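Local coordinates for high-affinity zinc uptake system protein znuA (Streptococcus suis, PDB 3MFQ), which probably captures zinc or related metal ions outside the cell as the substrate-binding protein of an ABC-type metal uptake system, at residues R8-T13 with S51-A56; V59-L64 with E72-T77. All blocks are in the same frame, centred on the assembly; numbering follows the deposited sequence.

Contact 1 of 2, residues R8-T13 with S51-A56; sequences RVAVTT and SKLQKA
Strand 8-11 and helix segment 51-55 run roughly antiparallel at 145°, their axes 7.8 Å apart at closest approach. The backbones come nearest at Arg8 and Ala56, whose CA atoms are 5.2 Å apart. Ala10 is the centre of the side-chain contact. Its CB meets Ala56 CB methyl to methyl at 3.6 Å. The same Ala10 CB lies 4.0 Å from Lys52 O, at the end of the helix. Leu53 starts out pointing away from the strand, but its side chain bends back, and the CD2 branch comes to 4.3 Å from Ala10 CB. With small methyl groups between them, the helix end and the strand can pack closely.

The strand belongs to a parallel four-stranded sheet, and the helix covers one of its faces before the chain enters the neighbouring strand 58-61. No hydrogen bond joins the two segments directly. At the edge of the contact, Arg8 CB is 4.5 Å from Lys55 O, and Arg8 O lies 3.6 Å from Ala56 C. The Arg8 side chain runs on to Asp31, where NH1 makes a salt bridge. Lys52 NZ also turns to Asp31, in a long, weak ion pair. Leu53 additionally packs on Val59 of strand 58-61.

Contact 2 of 2, residues V59-L64 with E72-T77; sequences VLYHGL and EALEKT
Strand 59-61 and helix 72-77 are inclined at 128° between their N-to-C directions, with axes 8.8 Å apart at closest approach. The nearest CA pairs are Val59 with Thr77 at 6.7 Å and Tyr61 with Leu74. Tyr61 and Leu74 carry most of the contact. The Leu74 CB lies over one face of the Tyr61 ring, 3.6 Å from its centroid and 5° off the ring normal. This is a CH-pi contact, almost directly above the ring centre. Leu74 CD1 extends across the same ring toward its root and meets Tyr61 CD2 at 3.7 Å. Tyr61 CG sits between its backbone N and carbonyl carbon (chi1 68°), which brings the ring beneath the helix. The phenol end points across the helix, and Tyr61 OH comes within 3.6 Å of Glu75 CA. Glu75 CG also packs against this hydroxyl.

The two elements are the first strand and the helix of a beta-alpha-beta unit that ends in strand 79-80. The chain thus crosses over the sheet face between two parallel strands. Val59 lies nearer the C-terminal end of the helix. Its CG1 makes a looser apolar contact with Leu74 CD2, and its CG2 is 4.1 Å from Thr77 OG1. These side chains of Val59 and Thr77 cross at about a right angle.

No hydrogen bond links the segments directly, but one water bridges them. It accepts from Val59 N at 2.9 Å and donates to Thr77 O. Both backbone groups are therefore satisfied where strand and helix end face each other. On the sheet, Val59 and Tyr61 also bond through their backbones to Val79.

How the contacts relate
Contacts 1 and 2 lie in series along the chain, with centres about 10 Å apart. Helix 47-55 of contact 1 leads into strand 58-61 of contact 2. Their strands are neighbours in the same parallel sheet, and Ala10 O lies 3.0 Å from Leu60 N, a probable hydrogen bond. Helices 47-55 and 71-77 meet where Leu53 touches Thr77. Beyond the strands, Thr12 OG1 packs 3.5 Å from Tyr61 CA and also bonds to Glu67. Neither contact supplies a ligand to the zinc ion, which is bound by His41, His104, His170 and Asp254. Both pack helices on the sheet that holds strands 8-11 and 58-61.

Contact 1 of 2, residues R8-T13 with S51-A56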
# COMPACT_ATOMS: atom_id res chain seq x y z
N ARG A 8 24.78 2.02 -3.58
CA ARG A 8 23.88 0.94 -3.22
C ARG A 8 22.81 1.44 -2.25
O ARG A 8 23.11 1.88 -1.14
CB ARG A 8 24.65 -0.24 -2.62
CG ARG A 8 23.82 -1.50 -2.38
CD ARG A 8 24.67 -2.76 -2.47
NE ARG A 8 25.37 -2.83 -3.75
CZ ARG A 8 24.80 -3.22 -4.89
NH1 ARG A 8 23.53 -3.57 -4.92
NH2 ARG A 8 25.52 -3.26 -6.01
N VAL A 9 21.56 1.35 -2.67
CA VAL A 9 20.44 1.81 -1.87
C VAL A 9 19.48 0.66 -1.56
O VAL A 9 18.71 0.27 -2.42
CB VAL A 9 19.67 2.93 -2.59
CG1 VAL A 9 18.48 3.31 -1.79
CG2 VAL A 9 20.59 4.10 -2.87
N ALA A 10 19.50 0.19 -0.32
CA ALA A 10 18.66 -0.91 0.11
C ALA A 10 17.21 -0.43 0.22
O ALA A 10 16.93 0.70 0.63
CB ALA A 10 19.15 -1.45 1.41
N VAL A 11 16.28 -1.28 -0.19
CA VAL A 11 14.91 -0.85 -0.32
C VAL A 11 13.98 -1.96 0.16
O VAL A 11 14.07 -3.10 -0.28
CB VAL A 11 14.59 -0.40 -1.77
CG1 VAL A 11 15.78 0.37 -2.38
CG2 VAL A 11 14.22 -1.59 -2.64
N THR A 12 13.10 -1.61 1.09
CA THR A 12 12.29 -2.61 1.79
C THR A 12 11.24 -3.26 0.89
O THR A 12 11.22 -4.48 0.74
CB THR A 12 11.61 -2.02 3.04
OG1 THR A 12 10.99 -0.78 2.72
CG2 THR A 12 12.64 -1.79 4.14
N THR A 13 10.39 -2.44 0.29
CA THR A 13 9.27 -2.98 -0.49
C THR A 13 9.36 -2.63 -1.96
O THR A 13 10.09 -1.72 -2.36
CB THR A 13 7.94 -2.45 0.04
OG1 THR A 13 7.71 -1.13 -0.48
CG2 THR A 13 7.94 -2.41 1.56
N SER A 51 22.49 -7.80 6.43
CA SER A 51 23.71 -7.59 5.67
C SER A 51 23.49 -6.53 4.59
O SER A 51 24.28 -5.61 4.45
CB SER A 51 24.18 -8.90 5.03
OG SER A 51 25.33 -8.70 4.23
N LYS A 52 22.40 -6.68 3.84
CA LYS A 52 22.04 -5.73 2.80
C LYS A 52 21.94 -4.31 3.35
O LYS A 52 22.39 -3.35 2.73
CB LYS A 52 20.70 -6.13 2.17
CG LYS A 52 20.72 -7.48 1.46
CD LYS A 52 19.33 -8.10 1.46
CE LYS A 52 19.26 -9.31 0.55
NZ LYS A 52 19.18 -8.93 -0.89
N LEU A 53 21.34 -4.18 4.53
CA LEU A 53 21.20 -2.88 5.18
C LEU A 53 22.57 -2.31 5.53
O LEU A 53 22.82 -1.12 5.36
CB LEU A 53 20.38 -3.02 6.46
CG LEU A 53 18.95 -3.53 6.31
CD1 LEU A 53 18.29 -3.66 7.67
CD2 LEU A 53 18.15 -2.59 5.42
N GLN A 54 23.45 -3.19 6.00
CA GLN A 54 24.78 -2.79 6.45
C GLN A 54 25.65 -2.37 5.27
O GLN A 54 26.36 -1.37 5.34
CB GLN A 54 25.43 -3.95 7.21
CG GLN A 54 26.26 -3.52 8.41
CD GLN A 54 27.67 -3.11 8.04
OE1 GLN A 54 28.31 -2.34 8.75
NE2 GLN A 54 28.16 -3.64 6.92
N LYS A 55 25.59 -3.14 4.19
CA LYS A 55 26.39 -2.87 3.00
C LYS A 55 25.87 -1.67 2.22
O LYS A 55 26.55 -1.15 1.34
CB LYS A 55 26.41 -4.10 2.08
CG LYS A 55 27.02 -5.36 2.69
CD LYS A 55 26.92 -6.53 1.72
CE LYS A 55 27.57 -7.78 2.28
NZ LYS A 55 27.41 -8.95 1.37
N ALA A 56 24.65 -1.25 2.54
CA ALA A 56 23.99 -0.18 1.81
C ALA A 56 24.58 1.20 2.10
O ALA A 56 24.95 1.51 3.23
CB ALA A 56 22.49 -0.19 2.09

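Contact 2 of 2, residues V59-L64 with E72-T77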
# COMPACT_ATOMS: atom_id res chain seq x y z
N VAL A 59 19.64 3.51 2.93
CA VAL A 59 18.52 2.61 3.17
C VAL A 59 17.21 3.39 3.23
O VAL A 59 17.08 4.34 3.99
CB VAL A 59 18.71 1.79 4.46
CG1 VAL A 59 17.46 0.97 4.77
CG2 VAL A 59 19.93 0.90 4.36
N LEU A 60 16.23 2.98 2.42
CA LEU A 60 14.94 3.66 2.38
C LEU A 60 13.79 2.72 2.76
O LEU A 60 13.73 1.58 2.29
CB LEU A 60 14.68 4.27 1.00
CG LEU A 60 15.45 5.54 0.66
CD1 LEU A 60 15.29 5.89 -0.81
CD2 LEU A 60 15.00 6.69 1.55
N TYR A 61 12.88 3.21 3.60
CA TYR A 61 11.73 2.43 4.02
C TYR A 61 10.51 3.31 4.29
O TYR A 61 10.62 4.53 4.39
CB TYR A 61 12.07 1.59 5.26
CG TYR A 61 12.30 2.40 6.51
CD1 TYR A 61 13.43 3.20 6.65
CD2 TYR A 61 11.40 2.35 7.57
CE1 TYR A 61 13.65 3.93 7.80
CE2 TYR A 61 11.62 3.08 8.72
CZ TYR A 61 12.74 3.87 8.83
OH TYR A 61 12.95 4.60 9.98
N HIS A 62 9.35 2.68 4.42
CA HIS A 62 8.10 3.39 4.66
C HIS A 62 8.08 4.02 6.04
O HIS A 62 7.99 5.24 6.18
CB HIS A 62 6.91 2.43 4.54
CG HIS A 62 6.72 1.87 3.16
ND1 HIS A 62 7.72 1.23 2.47
CD2 HIS A 62 5.64 1.86 2.35
CE1 HIS A 62 7.27 0.84 1.29
NE2 HIS A 62 6.00 1.21 1.19
N GLY A 63 8.15 3.19 7.07
CA GLY A 63 8.01 3.65 8.44
C GLY A 63 6.63 3.31 8.96
O GLY A 63 5.96 2.42 8.44
N LEU A 64 6.19 4.03 10.00
CA LEU A 64 4.87 3.82 10.58
C LEU A 64 4.67 2.35 10.96
O LEU A 64 3.54 1.86 10.98
CB LEU A 64 3.78 4.26 9.60
CG LEU A 64 3.97 5.63 8.96
CD1 LEU A 64 2.75 6.00 8.12
CD2 LEU A 64 4.24 6.69 10.01
N GLU A 72 13.33 -1.79 14.75
CA GLU A 72 14.57 -1.65 15.50
C GLU A 72 15.84 -1.88 14.70
O GLU A 72 16.93 -2.04 15.26
CB GLU A 72 14.50 -2.42 16.82
CG GLU A 72 15.52 -1.95 17.85
CD GLU A 72 16.44 -3.06 18.31
OE1 GLU A 72 17.63 -3.04 17.94
OE2 GLU A 72 15.97 -3.96 19.04
N ALA A 73 15.69 -1.91 13.38
CA ALA A 73 16.83 -2.04 12.48
C ALA A 73 16.83 -0.99 11.39
O ALA A 73 17.89 -0.50 10.99
CB ALA A 73 16.65 -3.43 11.87
N LEU A 74 15.64 -0.64 10.93
CA LEU A 74 15.48 0.39 9.91
C LEU A 74 15.68 1.76 10.53
O LEU A 74 16.35 2.61 9.96
CB LEU A 74 14.09 0.29 9.28
CG LEU A 74 13.77 -1.02 8.56
CD1 LEU A 74 12.28 -1.14 8.27
CD2 LEU A 74 14.58 -1.15 7.28
N GLU A 75 15.08 1.97 11.70
CA GLU A 75 15.21 3.25 12.39
C GLU A 75 16.67 3.56 12.69
O GLU A 75 17.05 4.72 12.84
CB GLU A 75 14.41 3.24 13.69
CG GLU A 75 12.91 3.38 13.50
CD GLU A 75 12.18 3.57 14.81
OE1 GLU A 75 12.66 3.06 15.85
OE2 GLU A 75 11.12 4.23 14.81
N LYS A 76 17.48 2.51 12.76
CA LYS A 76 18.88 2.65 13.12
C LYS A 76 19.72 3.08 11.92
O LYS A 76 20.60 3.92 12.04
CB LYS A 76 19.42 1.33 13.67
CG LYS A 76 20.80 1.42 14.29
CD LYS A 76 20.73 1.56 15.81
CE LYS A 76 20.17 0.30 16.46
NZ LYS A 76 20.04 0.41 17.94
N THR A 77 19.43 2.50 10.77
CA THR A 77 20.29 2.65 9.60
C THR A 77 19.65 3.38 8.43
O THR A 77 20.34 3.89 7.55
CB THR A 77 20.79 1.28 9.11
OG1 THR A 77 21.69 1.46 8.01
CG2 THR A 77 19.63 0.41 8.67
O HOH W 1 20.62 5.05 5.23